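Local coordinates for transcription factor tau 138 kDa subunit (Saccharomyces cerevisiae, PDB 5AIM), which helps TFIIIC bind boxB promoter DNA of tRNA genes for RNA polymerase III transcription, and is represented here by its central extended winged-helix domain, at residues A17-K20 against V21-I25; T53-G56 against D57-M61; R70-P73 against V74-R77. All blocks are in the same frame, centred on the assembly; numbering follows the deposited sequence.

Contact 1 (A17-K20 against V21-I25); sequences AILK and VMNTI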
loop_
_atom_site.group_PDB
_atom_site.type_symbol
_atom_site.label_atom_id
_atom_site.label_comp_id
_atom_site.label_asym_id
_atom_site.label_seq_id
_atom_site.Cartn_x
_atom_site.Cartn_y
_atom_site.Cartn_z
ATOM N N ALA A 17 -8.459 3.205 -3.298
ATOM C CA ALA A 17 -8.456 1.747 -3.109
ATOM C C ALA A 17 -7.344 1.304 -2.157
ATOM O O ALA A 17 -7.569 0.504 -1.240
ATOM C CB ALA A 17 -8.314 1.035 -4.440
ATOM N N ILE A 18 -6.136 1.804 -2.385
ATOM C CA ILE A 18 -5.011 1.478 -1.507
ATOM C C ILE A 18 -5.348 1.842 -0.063
ATOM O O ILE A 18 -5.126 1.050 0.866
ATOM C CB ILE A 18 -3.743 2.224 -1.964
ATOM C CG1 ILE A 18 -3.257 1.644 -3.291
ATOM C CG2 ILE A 18 -2.629 2.122 -0.934
ATOM C CD1 ILE A 18 -2.322 2.565 -4.054
ATOM N N LEU A 19 -5.893 3.035 0.130
ATOM C CA LEU A 19 -6.271 3.461 1.474
ATOM C C LEU A 19 -7.330 2.553 2.128
ATOM O O LEU A 19 -7.192 2.140 3.304
ATOM C CB LEU A 19 -6.768 4.905 1.421
ATOM C CG LEU A 19 -6.925 5.627 2.750
ATOM C CD1 LEU A 19 -5.585 5.794 3.433
ATOM C CD2 LEU A 19 -7.560 6.982 2.521
ATOM N N LYS A 20 -8.394 2.252 1.383
ATOM C CA LYS A 20 -9.451 1.381 1.919
ATOM C C LYS A 20 -8.931 -0.024 2.254
ATOM O O LYS A 20 -9.263 -0.602 3.304
ATOM C CB LYS A 20 -10.641 1.300 0.951
ATOM C CG LYS A 20 -11.744 0.315 1.350
ATOM C CD LYS A 20 -12.366 0.629 2.700
ATOM C CE LYS A 20 -13.387 1.746 2.603
ATOM N NZ LYS A 20 -13.860 2.150 3.956
ATOM N N VAL A 21 -8.114 -0.571 1.358
ATOM C CA VAL A 21 -7.524 -1.883 1.595
ATOM C C VAL A 21 -6.621 -1.843 2.824
ATOM O O VAL A 21 -6.688 -2.739 3.668
ATOM C CB VAL A 21 -6.764 -2.381 0.354
ATOM C CG1 VAL A 21 -5.918 -3.596 0.670
ATOM C CG2 VAL A 21 -7.748 -2.692 -0.758
ATOM N N MET A 22 -5.800 -0.802 2.937
ATOM C CA MET A 22 -4.942 -0.691 4.109
ATOM C C MET A 22 -5.753 -0.646 5.394
ATOM O O MET A 22 -5.395 -1.318 6.371
ATOM C CB MET A 22 -4.020 0.523 4.006
ATOM C CG MET A 22 -2.866 0.314 3.034
ATOM S SD MET A 22 -1.696 -0.963 3.558
ATOM C CE MET A 22 -0.982 -0.192 5.014
ATOM N N ASN A 23 -6.850 0.110 5.414
ATOM C CA ASN A 23 -7.706 0.056 6.599
ATOM C C ASN A 23 -8.279 -1.337 6.842
ATOM O O ASN A 23 -8.297 -1.830 7.977
ATOM C CB ASN A 23 -8.845 1.064 6.509
ATOM C CG ASN A 23 -8.447 2.419 7.032
ATOM O OD1 ASN A 23 -8.586 2.707 8.221
ATOM N ND2 ASN A 23 -7.918 3.251 6.155
ATOM N N THR A 24 -8.751 -1.966 5.774
ATOM C CA THR A 24 -9.376 -3.284 5.887
ATOM C C THR A 24 -8.432 -4.354 6.452
ATOM O O THR A 24 -8.830 -5.143 7.310
ATOM C CB THR A 24 -9.943 -3.735 4.527
ATOM O OG1 THR A 24 -10.918 -2.780 4.089
ATOM C CG2 THR A 24 -10.612 -5.091 4.628
ATOM N N ILE A 25 -7.184 -4.370 5.983
ATOM C CA ILE A 25 -6.255 -5.430 6.373
ATOM C C ILE A 25 -5.483 -5.177 7.673
ATOM O O ILE A 25 -4.630 -5.982 8.043
ATOM C CB ILE A 25 -5.275 -5.762 5.226
ATOM C CG1 ILE A 25 -4.328 -4.587 4.979
ATOM C CG2 ILE A 25 -6.065 -6.160 3.975
ATOM C CD1 ILE A 25 -3.447 -4.743 3.755
#
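The carbonyl oxygens of L19 and K20 each take two bonds from the residue four positions on, near the C-terminal end of helix 5-24. Backbone bonds come first: V21 N donates to A17 O and M22 N to I18 O, the regular i to i+4 pattern. On L19 O, the amide of N23 adds a second donor, its ND2 lying 3.1 Å away on a straight N-H...O path of 166°. ND2 arrives above the carbonyl plane, on the face opposite to the one used by N23 N, and L19 O lies close to the plane of the N23 amide. K20 O is gripped in the same fashion by T24 N and, at 2.8 Å, by T24 OG1. The T24 hydroxyl is placed there by a chi1 of -60°, which sets OG1 beside its own backbone N. Two polar side chains in the exposed last turn thus fold back onto the helix backbone. Apolar contact is slight, I18 CG2 standing 4.4 Å from M22 CG. Within the winged-helix fold, I18 faces helix 52-63, K20 and V21 meet Y42 of helix 33-43, M22 touches F35 of the same helix, and L19, M22 and N23 pack on L82.

Contact 2 (T53-G56 against D57-M61); sequences TVRG and DVDLM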
loop_
_atom_site.group_PDB
_atom_site.type_symbol
_atom_site.label_atom_id
_atom_site.label_comp_id
_atom_site.label_asym_id
_atom_site.label_seq_id
_atom_site.Cartn_x
_atom_site.Cartn_y
_atom_site.Cartn_z
ATOM N N THR A 53 1.681 0.288 -12.218
ATOM C CA THR A 53 0.680 1.339 -12.111
ATOM C C THR A 53 0.249 1.551 -10.655
ATOM O O THR A 53 0.241 2.678 -10.169
ATOM C CB THR A 53 -0.542 1.032 -13.009
ATOM O OG1 THR A 53 -0.121 0.939 -14.378
ATOM C CG2 THR A 53 -1.594 2.125 -12.893
ATOM N N VAL A 54 -0.091 0.477 -9.949
ATOM C CA VAL A 54 -0.481 0.605 -8.545
ATOM C C VAL A 54 0.702 1.041 -7.664
ATOM O O VAL A 54 0.546 1.870 -6.751
ATOM C CB VAL A 54 -1.106 -0.700 -8.016
ATOM C CG1 VAL A 54 -1.385 -0.615 -6.514
ATOM C CG2 VAL A 54 -2.394 -0.992 -8.770
ATOM N N ARG A 55 1.886 0.499 -7.943
ATOM C CA ARG A 55 3.079 0.890 -7.204
ATOM C C ARG A 55 3.309 2.400 -7.303
ATOM O O ARG A 55 3.646 3.050 -6.308
ATOM C CB ARG A 55 4.315 0.128 -7.697
ATOM C CG ARG A 55 5.633 0.606 -7.079
ATOM C CD ARG A 55 5.622 0.549 -5.549
ATOM N NE ARG A 55 6.712 1.320 -4.951
ATOM C CZ ARG A 55 7.844 0.809 -4.472
ATOM N NH1 ARG A 55 8.073 -0.499 -4.503
ATOM N NH2 ARG A 55 8.756 1.618 -3.952
ATOM N N GLY A 56 3.134 2.955 -8.501
ATOM C CA GLY A 56 3.228 4.403 -8.658
ATOM C C GLY A 56 2.380 5.191 -7.662
ATOM O O GLY A 56 2.823 6.196 -7.064
ATOM N N ASP A 57 1.150 4.733 -7.472
ATOM C CA ASP A 57 0.231 5.417 -6.574
ATOM C C ASP A 57 0.553 5.153 -5.104
ATOM O O ASP A 57 0.416 6.059 -4.256
ATOM C CB ASP A 57 -1.206 5.065 -6.936
ATOM C CG ASP A 57 -1.653 5.774 -8.201
ATOM O OD1 ASP A 57 -1.379 6.991 -8.312
ATOM O OD2 ASP A 57 -2.229 5.130 -9.101
ATOM N N VAL A 58 1.032 3.946 -4.798
ATOM C CA VAL A 58 1.606 3.728 -3.474
ATOM C C VAL A 58 2.711 4.765 -3.206
ATOM O O VAL A 58 2.756 5.396 -2.135
ATOM C CB VAL A 58 2.175 2.311 -3.329
ATOM C CG1 VAL A 58 2.994 2.180 -2.038
ATOM C CG2 VAL A 58 1.043 1.301 -3.353
ATOM N N ASP A 59 3.590 4.959 -4.188
ATOM C CA ASP A 59 4.687 5.910 -4.029
ATOM C C ASP A 59 4.161 7.332 -3.818
ATOM O O ASP A 59 4.646 8.068 -2.935
ATOM C CB ASP A 59 5.620 5.878 -5.241
ATOM C CG ASP A 59 6.482 4.633 -5.286
ATOM O OD1 ASP A 59 6.587 3.937 -4.254
ATOM O OD2 ASP A 59 7.065 4.356 -6.356
ATOM N N LEU A 60 3.174 7.727 -4.625
ATOM C CA LEU A 60 2.560 9.037 -4.414
ATOM C C LEU A 60 2.045 9.174 -2.986
ATOM O O LEU A 60 2.226 10.214 -2.345
ATOM C CB LEU A 60 1.423 9.297 -5.398
ATOM C CG LEU A 60 1.801 9.521 -6.857
ATOM C CD1 LEU A 60 0.556 9.846 -7.662
ATOM C CD2 LEU A 60 2.829 10.624 -6.993
ATOM N N MET A 61 1.415 8.119 -2.478
ATOM C CA MET A 61 0.912 8.152 -1.103
ATOM C C MET A 61 2.004 8.194 -0.031
ATOM O O MET A 61 1.858 8.875 0.985
ATOM C CB MET A 61 -0.025 6.979 -0.866
ATOM C CG MET A 61 -1.259 7.089 -1.716
ATOM S SD MET A 61 -2.290 5.635 -1.632
ATOM C CE MET A 61 -3.071 5.867 -0.037
#
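R55 and D59 form an i to i+4 salt bridge along helix 52-63 of the winged-helix domain. CG of R55 is anti to the backbone N (chi1 173°), and a bend at chi2 turns the chain along the helix so that its guanidinium comes to the carboxylate. R55 NE gives the main bond, 2.7 Å to D59 OD1, while NH2 adds a weak one to the same oxygen. OD1 thus lies at the guanidinium edge, near its plane; NE meets it on the syn side but 34° out of the carboxylate plane. The two flat groups stand almost perpendicular, 83° apart, and a single oxygen takes both donors, unlike a side-on pairing through two oxygens. D59 holds its CG beside its own backbone N, leaning back toward R55. On another side of the helix V54 CG1 meets V58 CG2 at 4.4 Å, and the buried V58 packs on I18 and L31. D57 turns to helix 5-24, where its carboxylate oxygens engage S11 and R14, while T53 OG1 bonds to D50. V58 N to V54 O, D59 N to R55 O and L60 N to G56 O are regular i to i+4 backbone bonds. At G56, which has no side chain, L60 CG stands 3.5 Å from G56 O.

Contact 3 (R70-P73 against V74-R77); sequences RTEP and VSGR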
loop_
_atom_site.group_PDB
_atom_site.type_symbol
_atom_site.label_atom_id
_atom_site.label_comp_id
_atom_site.label_asym_id
_atom_site.label_seq_id
_atom_site.Cartn_x
_atom_site.Cartn_y
_atom_site.Cartn_z
ATOM N N ARG A 70 8.845 1.863 5.485
ATOM C CA ARG A 70 10.217 1.628 5.921
ATOM C C ARG A 70 10.663 0.213 5.616
ATOM O O ARG A 70 9.838 -0.686 5.479
ATOM C CB ARG A 70 10.385 1.949 7.413
ATOM C CG ARG A 70 9.839 0.910 8.379
ATOM C CD ARG A 70 10.320 1.199 9.799
ATOM N NE ARG A 70 9.483 2.195 10.464
ATOM C CZ ARG A 70 8.840 2.006 11.614
ATOM N NH1 ARG A 70 8.931 0.854 12.271
ATOM N NH2 ARG A 70 8.105 2.988 12.116
ATOM N N THR A 71 11.976 0.024 5.500
ATOM C CA THR A 71 12.525 -1.294 5.246
ATOM C C THR A 71 12.665 -2.041 6.560
ATOM O O THR A 71 13.232 -1.530 7.526
ATOM C CB THR A 71 13.893 -1.214 4.552
ATOM O OG1 THR A 71 13.758 -0.522 3.306
ATOM C CG2 THR A 71 14.457 -2.613 4.294
ATOM N N GLU A 72 12.119 -3.248 6.592
ATOM C CA GLU A 72 12.268 -4.131 7.731
ATOM C C GLU A 72 13.644 -4.784 7.606
ATOM O O GLU A 72 13.881 -5.537 6.669
ATOM C CB GLU A 72 11.149 -5.172 7.715
ATOM C CG GLU A 72 10.975 -5.916 9.020
ATOM C CD GLU A 72 12.088 -6.910 9.263
ATOM O OE1 GLU A 72 12.139 -7.921 8.535
ATOM O OE2 GLU A 72 12.904 -6.677 10.177
ATOM N N PRO A 73 14.557 -4.487 8.544
ATOM C CA PRO A 73 15.969 -4.826 8.311
ATOM C C PRO A 73 16.302 -6.319 8.301
ATOM O O PRO A 73 17.259 -6.723 7.634
ATOM C CB PRO A 73 16.692 -4.114 9.462
ATOM C CG PRO A 73 15.666 -3.988 10.530
ATOM C CD PRO A 73 14.362 -3.792 9.828
ATOM N N VAL A 74 15.551 -7.136 9.027
ATOM C CA VAL A 74 15.881 -8.555 9.107
ATOM C C VAL A 74 15.564 -9.244 7.783
ATOM O O VAL A 74 16.383 -10.010 7.270
ATOM C CB VAL A 74 15.141 -9.252 10.273
ATOM C CG1 VAL A 74 15.342 -10.762 10.225
ATOM C CG2 VAL A 74 15.617 -8.697 11.604
ATOM N N SER A 75 14.394 -8.945 7.225
ATOM C CA SER A 75 13.932 -9.583 5.994
ATOM C C SER A 75 14.259 -8.782 4.739
ATOM O O SER A 75 14.318 -9.338 3.644
ATOM C CB SER A 75 12.417 -9.812 6.055
ATOM O OG SER A 75 11.683 -8.597 5.970
ATOM N N GLY A 76 14.442 -7.474 4.890
ATOM C CA GLY A 76 14.683 -6.603 3.755
ATOM C C GLY A 76 13.420 -6.238 2.983
ATOM O O GLY A 76 13.502 -5.607 1.932
ATOM N N ARG A 77 12.257 -6.629 3.495
ATOM C CA ARG A 77 10.993 -6.299 2.840
ATOM C C ARG A 77 10.579 -4.877 3.173
ATOM O O ARG A 77 10.941 -4.357 4.223
ATOM C CB ARG A 77 9.911 -7.280 3.273
ATOM C CG ARG A 77 10.084 -8.650 2.656
ATOM C CD ARG A 77 9.037 -9.630 3.141
ATOM N NE ARG A 77 9.237 -9.963 4.548
ATOM C CZ ARG A 77 8.953 -11.143 5.091
ATOM N NH1 ARG A 77 8.458 -12.126 4.350
ATOM N NH2 ARG A 77 9.169 -11.340 6.384
#
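A chi1 of -165° and a bend at chi2 (-73°) curl E72 back over the turn that follows it, bringing its carboxylate to V74 and S75. E72 OE2 receives V74 N at 2.9 Å. E72 OE1 takes both S75 N and, at 2.7 Å, S75 OG. The hydroxyl meets OE1 on the anti side; S75 N, from the same face, and V74 N on OE2 both come from above the carboxylate plane. S75 OG is set for this by a chi1 of 71°, between its backbone N and carbonyl carbon, and it also accepts R77 N, closing an ST turn. Backbone bonds from E72 N to R77 O and, at 2.7 Å, from G76 N to E72 O frame the hairpin loop between strands 68-71 and 78-81, the wing of the fold. Beyond the loop, E72 packs on Y30, I79 and I94, and R77 makes a cation-pi contact with Y30. An alanine at E72 is likely to leave V74 N, S75 N and the S75 hydroxyl without their acceptor and the turn freer to move. Three donors converging on one buried carboxylate would be expected to stabilise its negative charge and favour the ionised form.

How the contacts relate
The three contacts follow one another along the chain; none nests in or crosses another. Contact 1 lies within the last turns of helix 5-24 and contact 2 within helix 52-63, so each closes helical turns, whereas contact 3 closes the loop joining strands 68-71 and 78-81. Contacts 1 and 2 touch directly: I18 packs its CG2 against M61 SD at 3.6 Å and its CD1 against V58 CG2, tying the two helices together in the core. Contact 3 touches neither, its nearest atoms being about 10 Å from contact 1 and about 9 Å from contact 2. Contact 3 lies across the chain's centre from contact 1, at the end of the sheet beside helix 87-96.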